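Local coordinates for putative cell filamentation protein (Bartonella quintana, PDB 4LU4), which probably acts as a VirB-translocated Bep effector whose Fic domain may transfer AMP from ATP to host proteins, as many Fic enzymes do, at residues A[176-181]-A[210-215]. Residues are numbered along the deposited sequence; the frame is centred on the assembly and turned at random.
Sequences YKIDFS and DITHPQ
Lys177 and His213 pair through their backbones at the middle of a two-stranded antiparallel ribbon, a worked example of non-local strand pairing: 28 mostly helical residues separate the two segments. Lys177 N donates to His213 O at 2.8 Å, and His213 N returns a bond to Lys177 O. Two residues further along, Asp179 N donates to Ile211 O at 2.9 Å, extending the pairing to the last residue of helix 202-211.

Side chains then sort to two faces. Tyr176, Ile178, Thr212 and Pro214 share one, turned to helix 135-152, where Phe138 meets both the Tyr176 ring and Ile178. Thr212 turns its methyl to the tyrosine, CG2 lying 3.9 Å from Tyr176 CG, while Pro214 CA comes up to the ring edge. Ile178 runs alongside Thr212 and brings its CD1 to 3.7 Å from Thr212 OG1, a hydroxyl bonded to Phe208 O.

At the Asp179 end of the ribbon, Ile211 points toward the other segment. Its CG1 sits between backbone N and carbonyl carbon (chi1 70°), and the extended chain beyond carries CD1 over one face of Phe180, 3.7 Å from the ring centroid and displaced toward the CD1-CE1 side: a CH-pi contact. The same methyl touches Ile178 CG2 at 3.6 Å.

On the other face, His213 folds back along its own strand, NE2 donating to Asp210 O from above the carbonyl plane, while the ring edge passes Lys177 O. Beyond the strand, Asp179 OD1 accepts from both Ser181 N and Ser181 OG on one face of its carboxylate; the Ser181 N bond defines an Asx turn leading into the 3-10 segment that begins at Phe180. The whole is a minimal antiparallel sheet in a mainly helical Fic protein, with helices 185-197 and 202-211 between its strands in sequence.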
ATOM      1  N   TYR A 176       3.896  -5.140 -17.190  1.00 14.53           N
ATOM      2  CA  TYR A 176       3.666  -3.689 -17.228  1.00 14.32           C
ATOM      3  C   TYR A 176       4.438  -2.910 -16.149  1.00 13.61           C
ATOM      4  O   TYR A 176       4.522  -3.348 -15.012  1.00 12.55           O
ATOM      5  CB  TYR A 176       2.175  -3.354 -17.026  1.00 14.45           C
ATOM      6  CG  TYR A 176       1.246  -3.989 -18.031  1.00 15.93           C
ATOM      7  CD1 TYR A 176       1.258  -3.575 -19.382  1.00 17.04           C
ATOM      8  CD2 TYR A 176       0.340  -4.987 -17.638  1.00 16.83           C
ATOM      9  CE1 TYR A 176       0.424  -4.156 -20.311  1.00 18.56           C
ATOM     10  CE2 TYR A 176      -0.505  -5.591 -18.580  1.00 18.46           C
ATOM     11  CZ  TYR A 176      -0.446  -5.155 -19.887  1.00 19.33           C
ATOM     12  OH  TYR A 176      -1.249  -5.724 -20.790  1.00 25.00           O
ATOM     13  N   LYS A 177       4.967  -1.744 -16.521  1.00 14.00           N
ATOM     14  CA  LYS A 177       5.494  -0.822 -15.549  1.00 14.45           C
ATOM     15  C   LYS A 177       4.391   0.085 -15.054  1.00 14.03           C
ATOM     16  O   LYS A 177       3.776   0.790 -15.870  1.00 13.49           O
ATOM     17  CB  LYS A 177       6.545   0.070 -16.189  1.00 16.60           C
ATOM     18  CG  LYS A 177       7.278   0.974 -15.193  1.00 17.87           C
ATOM     19  CD  LYS A 177       8.242   1.864 -16.001  1.00 20.36           C
ATOM     20  CE  LYS A 177       8.545   3.204 -15.328  1.00 22.53           C
ATOM     21  NZ  LYS A 177       9.996   3.498 -15.520  1.00 23.95           N
ATOM     22  N   ILE A 178       4.163   0.092 -13.743  1.00 12.99           N
ATOM     23  CA  ILE A 178       3.187   0.973 -13.121  1.00 13.46           C
ATOM     24  C   ILE A 178       3.994   2.104 -12.522  1.00 13.56           C
ATOM     25  O   ILE A 178       4.750   1.895 -11.587  1.00 13.41           O
ATOM     26  CB  ILE A 178       2.359   0.264 -12.029  1.00 14.02           C
ATOM     27  CG1 ILE A 178       1.827  -1.056 -12.564  1.00 15.33           C
ATOM     28  CG2 ILE A 178       1.184   1.127 -11.535  1.00 13.85           C
ATOM     29  CD1 ILE A 178       0.976  -0.950 -13.818  1.00 15.44           C
ATOM     30  N   ASP A 179       3.815   3.303 -13.072  1.00 13.80           N
ATOM     31  CA  ASP A 179       4.608   4.443 -12.699  1.00 13.77           C
ATOM     32  C   ASP A 179       3.833   5.601 -12.074  1.00 12.79           C
ATOM     33  O   ASP A 179       3.372   6.527 -12.739  1.00 11.56           O
ATOM     34  CB  ASP A 179       5.344   4.902 -13.942  1.00 14.79           C
ATOM     35  CG  ASP A 179       6.478   5.920 -13.594  1.00 15.39           C
ATOM     36  OD1 ASP A 179       6.551   6.319 -12.423  1.00 14.30           O
ATOM     37  OD2 ASP A 179       7.183   6.340 -14.538  1.00 16.06           O
ATOM     38  N   PHE A 180       3.821   5.601 -10.747  1.00 12.61           N
ATOM     39  CA  PHE A 180       3.054   6.578  -9.976  1.00 12.70           C
ATOM     40  C   PHE A 180       3.699   7.956  -9.973  1.00 13.29           C
ATOM     41  O   PHE A 180       3.019   8.916  -9.702  1.00 13.30           O
ATOM     42  CB  PHE A 180       2.829   6.089  -8.550  1.00 12.08           C
ATOM     43  CG  PHE A 180       1.859   4.926  -8.445  1.00 12.20           C
ATOM     44  CD1 PHE A 180       0.492   5.171  -8.359  1.00 12.53           C
ATOM     45  CD2 PHE A 180       2.322   3.581  -8.312  1.00 12.84           C
ATOM     46  CE1 PHE A 180      -0.413   4.130  -8.240  1.00 12.16           C
ATOM     47  CE2 PHE A 180       1.403   2.507  -8.207  1.00 12.18           C
ATOM     48  CZ  PHE A 180       0.033   2.806  -8.218  1.00 11.83           C
ATOM     49  N   SER A 181       4.976   8.050 -10.359  1.00 14.07           N
ATOM     50  CA  SER A 181       5.644   9.332 -10.469  1.00 14.78           C
ATOM     51  C   SER A 181       5.055  10.195 -11.583  1.00 15.39           C
ATOM     52  O   SER A 181       5.301  11.372 -11.581  1.00 14.34           O
ATOM     53  CB  SER A 181       7.164   9.149 -10.716  1.00 15.03           C
ATOM     54  OG  SER A 181       7.454   8.681 -12.031  1.00 15.03           O
ATOM     55  N   ASP A 210      -3.069   6.159 -17.596  1.00 13.26           N
ATOM     56  CA  ASP A 210      -1.904   7.064 -17.688  1.00 13.28           C
ATOM     57  C   ASP A 210      -0.634   6.499 -17.047  1.00 12.81           C
ATOM     58  O   ASP A 210       0.459   6.946 -17.377  1.00 12.38           O
ATOM     59  CB  ASP A 210      -2.239   8.374 -16.992  1.00 13.77           C
ATOM     60  CG  ASP A 210      -3.180   9.238 -17.814  1.00 15.12           C
ATOM     61  OD1 ASP A 210      -3.418   8.834 -18.967  1.00 16.27           O
ATOM     62  OD2 ASP A 210      -3.738  10.222 -17.274  1.00 15.80           O
ATOM     63  N   ILE A 211      -0.769   5.595 -16.058  1.00 11.95           N
ATOM     64  CA  ILE A 211       0.437   5.026 -15.409  1.00 11.70           C
ATOM     65  C   ILE A 211       0.829   3.597 -15.735  1.00 11.07           C
ATOM     66  O   ILE A 211       1.864   3.165 -15.223  1.00 11.40           O
ATOM     67  CB  ILE A 211       0.447   5.180 -13.832  1.00 10.95           C
ATOM     68  CG1 ILE A 211      -0.568   4.297 -13.162  1.00 10.87           C
ATOM     69  CG2 ILE A 211       0.217   6.614 -13.450  1.00 10.95           C
ATOM     70  CD1 ILE A 211      -0.462   4.358 -11.638  1.00 10.60           C
ATOM     71  N   THR A 212       0.059   2.899 -16.577  1.00 11.03           N
ATOM     72  CA  THR A 212       0.328   1.537 -17.003  1.00 11.11           C
ATOM     73  C   THR A 212       1.005   1.452 -18.394  1.00 11.97           C
ATOM     74  O   THR A 212       0.358   1.726 -19.409  1.00 12.20           O
ATOM     75  CB  THR A 212      -1.009   0.733 -17.029  1.00 11.27           C
ATOM     76  OG1 THR A 212      -1.649   0.818 -15.758  1.00 10.31           O
ATOM     77  CG2 THR A 212      -0.799  -0.714 -17.410  1.00 11.47           C
ATOM     78  N   HIS A 213       2.282   1.044 -18.443  1.00 12.21           N
ATOM     79  CA  HIS A 213       3.111   1.083 -19.683  1.00 13.12           C
ATOM     80  C   HIS A 213       3.711  -0.272 -19.983  1.00 14.22           C
ATOM     81  O   HIS A 213       4.303  -0.883 -19.079  1.00 14.34           O
ATOM     82  CB  HIS A 213       4.193   2.172 -19.549  1.00 12.78           C
ATOM     83  CG  HIS A 213       3.599   3.511 -19.278  1.00 12.19           C
ATOM     84  ND1 HIS A 213       3.096   4.311 -20.288  1.00 12.34           N
ATOM     85  CD2 HIS A 213       3.250   4.106 -18.120  1.00 12.06           C
ATOM     86  CE1 HIS A 213       2.509   5.359 -19.762  1.00 12.12           C
ATOM     87  NE2 HIS A 213       2.576   5.255 -18.447  1.00 11.74           N
ATOM     88  N   PRO A 214       3.512  -0.780 -21.209  1.00 15.74           N
ATOM     89  CA  PRO A 214       3.900  -2.135 -21.629  1.00 17.39           C
ATOM     90  C   PRO A 214       5.409  -2.156 -21.538  1.00 19.69           C
ATOM     91  O   PRO A 214       6.016  -1.134 -21.863  1.00 20.10           O
ATOM     92  CB  PRO A 214       3.316  -2.262 -23.072  1.00 18.38           C
ATOM     93  CG  PRO A 214       3.094  -0.827 -23.532  1.00 18.11           C
ATOM     94  CD  PRO A 214       2.774  -0.060 -22.272  1.00 17.01           C
ATOM     95  N   GLN A 215       5.995  -3.215 -20.963  1.00 20.83           N
ATOM     96  CA  GLN A 215       7.451  -3.328 -20.874  1.00 25.41           C
ATOM     97  C   GLN A 215       8.034  -4.491 -21.669  1.00 29.85           C
ATOM     98  O   GLN A 215       9.195  -4.426 -22.007  1.00 29.61           O
ATOM     99  CB  GLN A 215       7.940  -3.495 -19.440  1.00 27.48           C
ATOM    100  CG  GLN A 215       7.779  -2.275 -18.589  1.00 27.65           C
ATOM    101  CD  GLN A 215       8.621  -1.112 -19.082  1.00 29.62           C
ATOM    102  OE1 GLN A 215       8.086  -0.108 -19.556  1.00 34.87           O
ATOM    103  NE2 GLN A 215       9.919  -1.232 -18.958  1.00 28.63           N
TER